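Local atomic coordinates of uncharacterized protein (Candida albicans, PDB entry 5K04), a protein that probably serves as the non-catalytic, auxiliary subunit of the NatB complex, which acetylates the N termini of proteins. Residues Asn394-Lys399 and Ile724-Ser729; Ser387-Ile392 and Met718-Pro723; His145-Ala150 and Lys174-Leu179. All coordinates share one frame; numbering follows the deposited sequence.

Overall arrangement
From the N terminus, contact 3 comes first and is the short-range one: it closes a helical hairpin, packing helix 143-157 against the end of helix 162-177. Contacts 1 and 2 then join parts of the chain more than 300 residues apart. Both use helix 388-404 on one side and the loop between helices 707-717 and 729-747 on the other. Their segments alternate along the chain, 387-392 and 394-399 followed by 718-723 and 724-729, so the two closures cross, and they touch through Ile728 with Phe720 and Leu397 with Pro723. Contact 3 lies on the opposite side of the chain's centre, its own centre about 65 Å from that of contact 1.

Contact 1: residues Asn394-Lys399 and Ile724-Ser729; sequences NIVLLK and ISVDIS
Val396 puts a single methyl, CG1, into the middle of this contact, where three consecutive residues of the loop meet it. CG1 lies 3.7 Å from CD1 of Ile728, 3.8 Å from the backbone O of Asp727 and 4.0 Å from CB of Val726. The valine is turned with CG1 trans to its own backbone nitrogen (chi1 176°), which turns CG1, rather than CG2, to the loop. Ile728 meets it crosswise: the two side chains stand at about a right angle, and only the end of the isoleucine touches.

One residue on, Leu397 reaches the start of the loop through CD2, which sits 3.6 Å from CG1 of Ile724 and 3.9 Å from CD1 of the same residue. Ile724 holds CG1 between its backbone N and carbonyl carbon (chi1 59°), which directs CG1 to Leu397 CD2. Val726 comes in between the two helix residues, its CG1 being 4.4 Å from Leu397 CD2. The loop thus lies in extended form across one face of helix 388-404, in an otherwise all-helical fold whose family belongs to the tetratricopeptide-repeat clan. Trp353 of helix 353-358 touches both Leu397 and Ile724. At the other end of the loop, Asp727 takes the backbone N-H of Gln730 at OD2, capping the turn into helix 729-747. Lys399 hydrogen-bonds through NZ to OG1 of Thr731 in that same helix.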
loop_
_atom_site.group_PDB
_atom_site.type_symbol
_atom_site.label_atom_id
_atom_site.label_comp_id
_atom_site.label_asym_id
_atom_site.label_seq_id
_atom_site.Cartn_x
_atom_site.Cartn_y
_atom_site.Cartn_z
ATOM N N ASN A 394 5.775 -26.814 12.427
ATOM C CA ASN A 394 5.097 -25.591 12.818
ATOM C C ASN A 394 3.932 -25.245 11.896
ATOM O O ASN A 394 2.987 -24.589 12.340
ATOM C CB ASN A 394 6.122 -24.463 12.923
ATOM C CG ASN A 394 6.920 -24.545 14.233
ATOM O OD1 ASN A 394 6.351 -24.523 15.314
ATOM N ND2 ASN A 394 8.230 -24.691 14.125
ATOM N N ILE A 395 3.957 -25.702 10.636
ATOM C CA ILE A 395 2.747 -25.664 9.809
ATOM C C ILE A 395 1.607 -26.428 10.491
ATOM O O ILE A 395 0.455 -25.971 10.524
ATOM C CB ILE A 395 3.034 -26.238 8.408
ATOM C CG1 ILE A 395 3.773 -25.216 7.541
ATOM C CG2 ILE A 395 1.736 -26.680 7.742
ATOM C CD1 ILE A 395 4.236 -25.762 6.195
ATOM N N VAL A 396 1.910 -27.615 11.028
ATOM C CA VAL A 396 0.902 -28.414 11.722
ATOM C C VAL A 396 0.365 -27.671 12.941
ATOM O O VAL A 396 -0.833 -27.721 13.245
ATOM C CB VAL A 396 1.501 -29.776 12.110
ATOM C CG1 VAL A 396 0.517 -30.589 12.904
ATOM C CG2 VAL A 396 1.931 -30.517 10.859
ATOM N N LEU A 397 1.241 -26.959 13.653
ATOM C CA LEU A 397 0.801 -26.254 14.851
ATOM C C LEU A 397 -0.052 -25.038 14.494
ATOM O O LEU A 397 -1.098 -24.807 15.112
ATOM C CB LEU A 397 2.012 -25.859 15.702
ATOM C CG LEU A 397 2.855 -27.016 16.269
ATOM C CD1 LEU A 397 4.194 -26.552 16.877
ATOM C CD2 LEU A 397 2.064 -27.801 17.308
ATOM N N LEU A 398 0.360 -24.270 13.480
ATOM C CA LEU A 398 -0.422 -23.109 13.047
ATOM C C LEU A 398 -1.825 -23.521 12.612
ATOM O O LEU A 398 -2.819 -22.965 13.087
ATOM C CB LEU A 398 0.307 -22.374 11.918
ATOM C CG LEU A 398 1.573 -21.621 12.349
ATOM C CD1 LEU A 398 2.235 -20.947 11.168
ATOM C CD2 LEU A 398 1.287 -20.577 13.457
ATOM N N LYS A 399 -1.918 -24.528 11.728
ATOM C CA LYS A 399 -3.218 -25.050 11.301
ATOM C C LYS A 399 -4.052 -25.507 12.492
ATOM O O LYS A 399 -5.270 -25.302 12.520
ATOM C CB LYS A 399 -3.041 -26.210 10.312
ATOM C CG LYS A 399 -2.360 -25.821 9.016
ATOM C CD LYS A 399 -2.030 -27.037 8.177
ATOM C CE LYS A 399 -3.295 -27.784 7.775
ATOM N NZ LYS A 399 -2.950 -29.114 7.208
ATOM N N ILE A 724 2.160 -30.235 21.475
ATOM C CA ILE A 724 0.765 -30.409 21.841
ATOM C C ILE A 724 0.219 -31.586 21.040
ATOM O O ILE A 724 0.861 -32.087 20.117
ATOM C CB ILE A 724 -0.063 -29.130 21.590
ATOM C CG1 ILE A 724 0.001 -28.741 20.121
ATOM C CG2 ILE A 724 0.458 -27.970 22.436
ATOM C CD1 ILE A 724 -0.997 -27.662 19.735
ATOM N N SER A 725 -0.988 -32.023 21.402
ATOM C CA SER A 725 -1.613 -33.144 20.717
ATOM C C SER A 725 -2.158 -32.681 19.376
ATOM O O SER A 725 -3.055 -31.831 19.318
ATOM C CB SER A 725 -2.718 -33.757 21.561
ATOM O OG SER A 725 -2.843 -35.127 21.239
ATOM N N VAL A 726 -1.612 -33.245 18.299
ATOM C CA VAL A 726 -1.988 -32.917 16.928
ATOM C C VAL A 726 -1.886 -34.188 16.096
ATOM O O VAL A 726 -1.277 -35.178 16.505
ATOM C CB VAL A 726 -1.089 -31.817 16.327
ATOM C CG1 VAL A 726 -1.425 -30.456 16.914
ATOM C CG2 VAL A 726 0.364 -32.151 16.570
ATOM N N ASP A 727 -2.502 -34.155 14.919
ATOM C CA ASP A 727 -2.313 -35.177 13.897
ATOM C C ASP A 727 -1.356 -34.630 12.848
ATOM O O ASP A 727 -1.665 -33.642 12.169
ATOM C CB ASP A 727 -3.636 -35.578 13.253
ATOM C CG ASP A 727 -3.459 -36.647 12.182
ATOM O OD1 ASP A 727 -3.028 -37.781 12.530
ATOM O OD2 ASP A 727 -3.748 -36.345 11.004
ATOM N N ILE A 728 -0.185 -35.262 12.738
ATOM C CA ILE A 728 0.772 -34.919 11.690
ATOM C C ILE A 728 0.322 -35.492 10.354
ATOM O O ILE A 728 0.605 -34.922 9.292
ATOM C CB ILE A 728 2.170 -35.444 12.064
ATOM C CG1 ILE A 728 2.504 -35.078 13.508
ATOM C CG2 ILE A 728 3.215 -34.867 11.131
ATOM C CD1 ILE A 728 2.407 -33.607 13.784
ATOM N N SER A 729 -0.409 -36.611 10.405
ATOM C CA SER A 729 -0.616 -37.474 9.247
ATOM C C SER A 729 -1.319 -36.740 8.113
ATOM O O SER A 729 -0.881 -36.789 6.959
ATOM C CB SER A 729 -1.424 -38.705 9.682
ATOM O OG SER A 729 -1.727 -39.544 8.587
#

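Contact 2: residues Ser387-Ile392 and Met718-Pro723; sequences SPQNTI and MDFEPP
The phenyl ring of Phe720 passes the aliphatic part of Gln389, CE1 lying 4.1 Å from the glutamine CG; the side-chain amide beyond is turned about 63° from the ring, as far as its doubtful placement allows. At the edge of the ring, near its plane, is the backbone O of Gln389, 3.6 Å from CE1. Further round, CG2 of Ile392 approaches obliquely, 3.8 Å from CZ. The amide of Gln389 lies against the base of Met718: its CD is 3.7 Å from Met718 CB, and its OE1 stands 3.7 Å from Met718 CG. The doubt arises at NE2, which is modelled implausibly close to the backbone O of Asp719.

The side chains of Gln389 and Met718 run antiparallel, the glutamine outward from the helix, extended from its root (chi1 179°), and the methionine inward to it. Met718 reaches in extended as far as SD, 3.5 Å from Gln389 CB, and only its terminal methyl bends aside. One helical turn on from the start, that methyl, CE, meets CD1 of Ile392 at 3.7 Å, the two side chains crossing at about a right angle. These contacts sit at the first turns of helix 388-404, and the partner strip is the irregular chain that follows helix 707-717 in this helical scaffold. Ser387 is the N-cap: its OG accepts from Asn390 N at 3.3 Å, and it is also hydrogen-bonded to Asp385. Phe720 also packs on Ile728 and Lys393, while Pro388 turns to Asn656 and Leu658 of another loop.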
loop_
_atom_site.group_PDB
_atom_site.type_symbol
_atom_site.label_atom_id
_atom_site.label_comp_id
_atom_site.label_asym_id
_atom_site.label_seq_id
_atom_site.Cartn_x
_atom_site.Cartn_y
_atom_site.Cartn_z
ATOM N N SER A 387 14.922 -25.357 8.971
ATOM C CA SER A 387 14.959 -26.745 8.557
ATOM C C SER A 387 13.558 -27.182 8.124
ATOM O O SER A 387 12.574 -26.787 8.744
ATOM C CB SER A 387 15.481 -27.639 9.685
ATOM O OG SER A 387 14.490 -27.901 10.655
ATOM N N PRO A 388 13.436 -27.967 7.044
ATOM C CA PRO A 388 12.093 -28.326 6.532
ATOM C C PRO A 388 11.241 -29.139 7.500
ATOM O O PRO A 388 10.012 -29.009 7.484
ATOM C CB PRO A 388 12.405 -29.122 5.250
ATOM C CG PRO A 388 13.862 -29.551 5.387
ATOM C CD PRO A 388 14.516 -28.462 6.171
ATOM N N GLN A 389 11.855 -29.983 8.333
ATOM C CA GLN A 389 11.123 -30.668 9.395
ATOM C C GLN A 389 10.542 -29.681 10.402
ATOM O O GLN A 389 9.419 -29.863 10.885
ATOM C CB GLN A 389 12.050 -31.650 10.105
ATOM C CG GLN A 389 11.434 -32.423 11.241
ATOM C CD GLN A 389 12.237 -33.674 11.510
ATOM O OE1 GLN A 389 13.294 -33.884 10.911
ATOM N NE2 GLN A 389 11.748 -34.515 12.408
ATOM N N ASN A 390 11.311 -28.648 10.761
ATOM C CA ASN A 390 10.794 -27.669 11.706
ATOM C C ASN A 390 9.672 -26.856 11.078
ATOM O O ASN A 390 8.675 -26.540 11.735
ATOM C CB ASN A 390 11.928 -26.765 12.180
ATOM C CG ASN A 390 11.430 -25.566 12.969
ATOM O OD1 ASN A 390 11.058 -24.548 12.401
ATOM N ND2 ASN A 390 11.450 -25.681 14.288
ATOM N N THR A 391 9.818 -26.533 9.793
ATOM C CA THR A 391 8.803 -25.766 9.076
ATOM C C THR A 391 7.493 -26.542 8.980
ATOM O O THR A 391 6.409 -25.990 9.203
ATOM C CB THR A 391 9.352 -25.418 7.693
ATOM O OG1 THR A 391 10.427 -24.488 7.853
ATOM C CG2 THR A 391 8.270 -24.830 6.785
ATOM N N ILE A 392 7.584 -27.836 8.676
ATOM C CA ILE A 392 6.399 -28.673 8.570
ATOM C C ILE A 392 5.753 -28.862 9.935
ATOM O O ILE A 392 4.524 -28.791 10.072
ATOM C CB ILE A 392 6.773 -30.017 7.920
ATOM C CG1 ILE A 392 7.103 -29.820 6.436
ATOM C CG2 ILE A 392 5.663 -31.041 8.110
ATOM C CD1 ILE A 392 7.625 -31.086 5.752
ATOM N N MET A 718 10.969 -38.220 8.486
ATOM C CA MET A 718 11.053 -37.217 9.537
ATOM C C MET A 718 10.241 -37.654 10.751
ATOM O O MET A 718 9.085 -38.068 10.624
ATOM C CB MET A 718 10.575 -35.857 9.024
ATOM C CG MET A 718 11.539 -35.258 8.011
ATOM S SD MET A 718 11.144 -33.634 7.365
ATOM C CE MET A 718 9.430 -33.732 7.623
ATOM N N ASP A 719 10.860 -37.579 11.921
ATOM C CA ASP A 719 10.173 -37.827 13.177
ATOM C C ASP A 719 9.633 -36.520 13.746
ATOM O O ASP A 719 10.124 -35.431 13.459
ATOM C CB ASP A 719 11.107 -38.499 14.180
ATOM C CG ASP A 719 11.551 -39.878 13.726
ATOM O OD1 ASP A 719 10.733 -40.825 13.774
ATOM O OD2 ASP A 719 12.720 -40.010 13.302
ATOM N N PHE A 720 8.604 -36.645 14.565
ATOM C CA PHE A 720 7.883 -35.490 15.070
ATOM C C PHE A 720 7.538 -35.710 16.532
ATOM O O PHE A 720 6.862 -36.688 16.872
ATOM C CB PHE A 720 6.615 -35.251 14.260
ATOM C CG PHE A 720 6.868 -34.655 12.922
ATOM C CD1 PHE A 720 7.163 -33.302 12.803
ATOM C CD2 PHE A 720 6.807 -35.441 11.777
ATOM C CE1 PHE A 720 7.395 -32.746 11.573
ATOM C CE2 PHE A 720 7.035 -34.886 10.533
ATOM C CZ PHE A 720 7.328 -33.536 10.429
ATOM N N GLU A 721 8.010 -34.798 17.387
ATOM C CA GLU A 721 7.642 -34.735 18.797
ATOM C C GLU A 721 6.992 -33.375 18.996
ATOM O O GLU A 721 7.610 -32.455 19.554
ATOM C CB GLU A 721 8.844 -34.927 19.718
ATOM C CG GLU A 721 9.431 -36.330 19.674
ATOM C CD GLU A 721 10.531 -36.536 20.697
ATOM O OE1 GLU A 721 10.207 -36.865 21.863
ATOM O OE2 GLU A 721 11.716 -36.354 20.339
ATOM N N PRO A 722 5.741 -33.217 18.542
ATOM C CA PRO A 722 5.090 -31.910 18.682
ATOM C C PRO A 722 4.846 -31.596 20.119
ATOM O O PRO A 722 4.720 -32.484 20.985
ATOM C CB PRO A 722 3.762 -32.114 17.913
ATOM C CG PRO A 722 3.813 -33.494 17.312
ATOM C CD PRO A 722 4.809 -34.262 18.115
ATOM N N PRO A 723 4.777 -30.297 20.485
ATOM C CA PRO A 723 4.566 -29.908 21.883
ATOM C C PRO A 723 3.130 -30.057 22.371
ATOM O O PRO A 723 2.904 -29.999 23.587
ATOM C CB PRO A 723 4.995 -28.434 21.902
ATOM C CG PRO A 723 4.722 -27.962 20.502
ATOM C CD PRO A 723 5.006 -29.137 19.600
#

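Contact 3: residues His145-Ala150 and Lys174-Leu179; sequences HTLWYA and KLMEGL
Thr146 meets Leu175 and Leu179 through its methyl. Its first torsion (-56° to OG1) turns CG2, not the hydroxyl, to helix 162-177, 3.9 Å from Leu175 CD2 and 3.9 Å from Leu179 CD1. The hydroxyl is directed elsewhere: OG1 lies within hydrogen-bonding distance of both Asn137 OD1 and Ser142 O, two acceptors that compete for its single proton, and the apolar branch does the packing. Leu147 comes next. Its CD2 is 3.5 Å from CE of Met176, the two side chains crossing at about a right angle, and CD1 of Leu179 lies 3.7 Å from that same CD2. Met176 is bent at both chi2 and chi3, which brings SD against Ala150 and Leu147, with CE beside the leucine's CD2.

Tyr149 offers its ring to Leu175, whose CD1 approaches CD2 of the tyrosine at 3.6 Å, obliquely to the ring plane. Ala150, last in the segment, lets the two helices come near each other. Its small CB is 3.6 Å from Met176 SD and 4.0 Å from Leu175 CB. Leu175 lies among Thr146, Tyr149 and Ala150, its CD2 toward the threonine and its CD1 toward the tyrosine. The whole is the apolar interface of an alpha-helical hairpin, with a short connection between its two helices.

Other helices pack around the hairpin. Tyr149 touches Asn130 and Met134 of helix 126-138, whereas Met176 leans on Val190 and Tyr191 of helix 185-192. Leu147 also reaches Phe489 of helix 489-503, which ties this early hairpin to a much later part of the chain.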
loop_
_atom_site.group_PDB
_atom_site.type_symbol
_atom_site.label_atom_id
_atom_site.label_comp_id
_atom_site.label_asym_id
_atom_site.label_seq_id
_atom_site.Cartn_x
_atom_site.Cartn_y
_atom_site.Cartn_z
ATOM N N HIS A 145 -8.794 29.144 -7.905
ATOM C CA HIS A 145 -7.595 29.045 -8.736
ATOM C C HIS A 145 -6.395 29.703 -8.073
ATOM O O HIS A 145 -5.263 29.233 -8.237
ATOM C CB HIS A 145 -7.857 29.664 -10.110
ATOM C CG HIS A 145 -8.863 28.904 -10.911
ATOM N ND1 HIS A 145 -9.446 29.405 -12.054
ATOM C CD2 HIS A 145 -9.401 27.675 -10.718
ATOM C CE1 HIS A 145 -10.310 28.523 -12.525
ATOM N NE2 HIS A 145 -10.302 27.466 -11.732
ATOM N N THR A 146 -6.615 30.795 -7.335
ATOM C CA THR A 146 -5.515 31.391 -6.584
ATOM C C THR A 146 -5.002 30.424 -5.522
ATOM O O THR A 146 -3.788 30.302 -5.300
ATOM C CB THR A 146 -5.978 32.712 -5.969
ATOM O OG1 THR A 146 -6.461 33.565 -7.012
ATOM C CG2 THR A 146 -4.822 33.391 -5.251
ATOM N N LEU A 147 -5.919 29.702 -4.881
ATOM C CA LEU A 147 -5.538 28.710 -3.883
ATOM C C LEU A 147 -4.734 27.582 -4.517
ATOM O O LEU A 147 -3.718 27.148 -3.964
ATOM C CB LEU A 147 -6.796 28.162 -3.198
ATOM C CG LEU A 147 -7.497 29.165 -2.282
ATOM C CD1 LEU A 147 -8.971 28.844 -2.074
ATOM C CD2 LEU A 147 -6.773 29.158 -0.943
ATOM N N TRP A 148 -5.204 27.078 -5.668
ATOM C CA TRP A 148 -4.466 26.081 -6.443
ATOM C C TRP A 148 -3.022 26.511 -6.653
ATOM O O TRP A 148 -2.071 25.795 -6.312
ATOM C CB TRP A 148 -5.142 25.880 -7.803
ATOM C CG TRP A 148 -6.448 25.134 -7.746
ATOM C CD1 TRP A 148 -7.127 24.749 -6.626
ATOM C CD2 TRP A 148 -7.219 24.655 -8.868
ATOM N NE1 TRP A 148 -8.279 24.064 -6.980
ATOM C CE2 TRP A 148 -8.355 23.987 -8.345
ATOM C CE3 TRP A 148 -7.057 24.725 -10.257
ATOM C CZ2 TRP A 148 -9.330 23.411 -9.163
ATOM C CZ3 TRP A 148 -8.027 24.147 -11.077
ATOM C CH2 TRP A 148 -9.150 23.502 -10.522
ATOM N N TYR A 149 -2.862 27.704 -7.225
ATOM C CA TYR A 149 -1.549 28.242 -7.547
ATOM C C TYR A 149 -0.675 28.319 -6.299
ATOM O O TYR A 149 0.475 27.871 -6.309
ATOM C CB TYR A 149 -1.756 29.608 -8.194
ATOM C CG TYR A 149 -0.546 30.229 -8.815
ATOM C CD1 TYR A 149 0.479 29.438 -9.334
ATOM C CD2 TYR A 149 -0.423 31.619 -8.896
ATOM C CE1 TYR A 149 1.599 30.010 -9.922
ATOM C CE2 TYR A 149 0.704 32.208 -9.492
ATOM C CZ TYR A 149 1.710 31.395 -10.006
ATOM O OH TYR A 149 2.828 31.950 -10.588
ATOM N N ALA A 150 -1.240 28.838 -5.199
ATOM C CA ALA A 150 -0.525 28.950 -3.927
ATOM C C ALA A 150 -0.147 27.583 -3.379
ATOM O O ALA A 150 0.993 27.358 -2.944
ATOM C CB ALA A 150 -1.396 29.693 -2.910
ATOM N N LYS A 174 2.186 35.435 -0.327
ATOM C CA LYS A 174 1.574 36.667 -0.812
ATOM C C LYS A 174 0.259 36.393 -1.540
ATOM O O LYS A 174 -0.679 37.188 -1.447
ATOM C CB LYS A 174 2.583 37.390 -1.709
ATOM C CG LYS A 174 2.034 38.494 -2.578
ATOM C CD LYS A 174 3.123 38.986 -3.525
ATOM C CE LYS A 174 3.775 37.823 -4.280
ATOM N NZ LYS A 174 4.985 38.235 -5.062
ATOM N N LEU A 175 0.175 35.281 -2.269
ATOM C CA LEU A 175 -1.089 34.881 -2.885
ATOM C C LEU A 175 -2.161 34.635 -1.836
ATOM O O LEU A 175 -3.320 35.026 -2.016
ATOM C CB LEU A 175 -0.893 33.611 -3.710
ATOM C CG LEU A 175 -0.169 33.767 -5.035
ATOM C CD1 LEU A 175 0.309 32.426 -5.506
ATOM C CD2 LEU A 175 -1.104 34.415 -6.046
ATOM N N MET A 176 -1.792 33.959 -0.740
ATOM C CA MET A 176 -2.748 33.666 0.324
ATOM C C MET A 176 -3.143 34.932 1.075
ATOM O O MET A 176 -4.323 35.137 1.382
ATOM C CB MET A 176 -2.177 32.600 1.279
ATOM C CG MET A 176 -2.100 31.156 0.642
ATOM S SD MET A 176 -3.571 30.644 -0.181
ATOM C CE MET A 176 -4.622 30.861 1.218
ATOM N N GLU A 177 -2.171 35.807 1.359
ATOM C CA GLU A 177 -2.493 37.074 2.004
ATOM C C GLU A 177 -3.505 37.860 1.178
ATOM O O GLU A 177 -4.391 38.511 1.744
ATOM C CB GLU A 177 -1.199 37.867 2.271
ATOM C CG GLU A 177 -0.340 37.226 3.417
ATOM C CD GLU A 177 1.103 37.754 3.571
ATOM O OE1 GLU A 177 1.581 38.543 2.720
ATOM O OE2 GLU A 177 1.759 37.359 4.572
ATOM N N GLY A 178 -3.451 37.740 -0.157
ATOM C CA GLY A 178 -4.415 38.400 -1.038
ATOM C C GLY A 178 -5.857 37.925 -0.879
ATOM O O GLY A 178 -6.771 38.612 -1.348
ATOM N N LEU A 179 -6.076 36.782 -0.223
ATOM C CA LEU A 179 -7.397 36.173 -0.078
ATOM C C LEU A 179 -8.038 36.459 1.272
ATOM O O LEU A 179 -9.152 35.992 1.527
ATOM C CB LEU A 179 -7.307 34.664 -0.281
ATOM C CG LEU A 179 -6.756 34.284 -1.656
ATOM C CD1 LEU A 179 -6.603 32.773 -1.791
ATOM C CD2 LEU A 179 -7.668 34.854 -2.742
#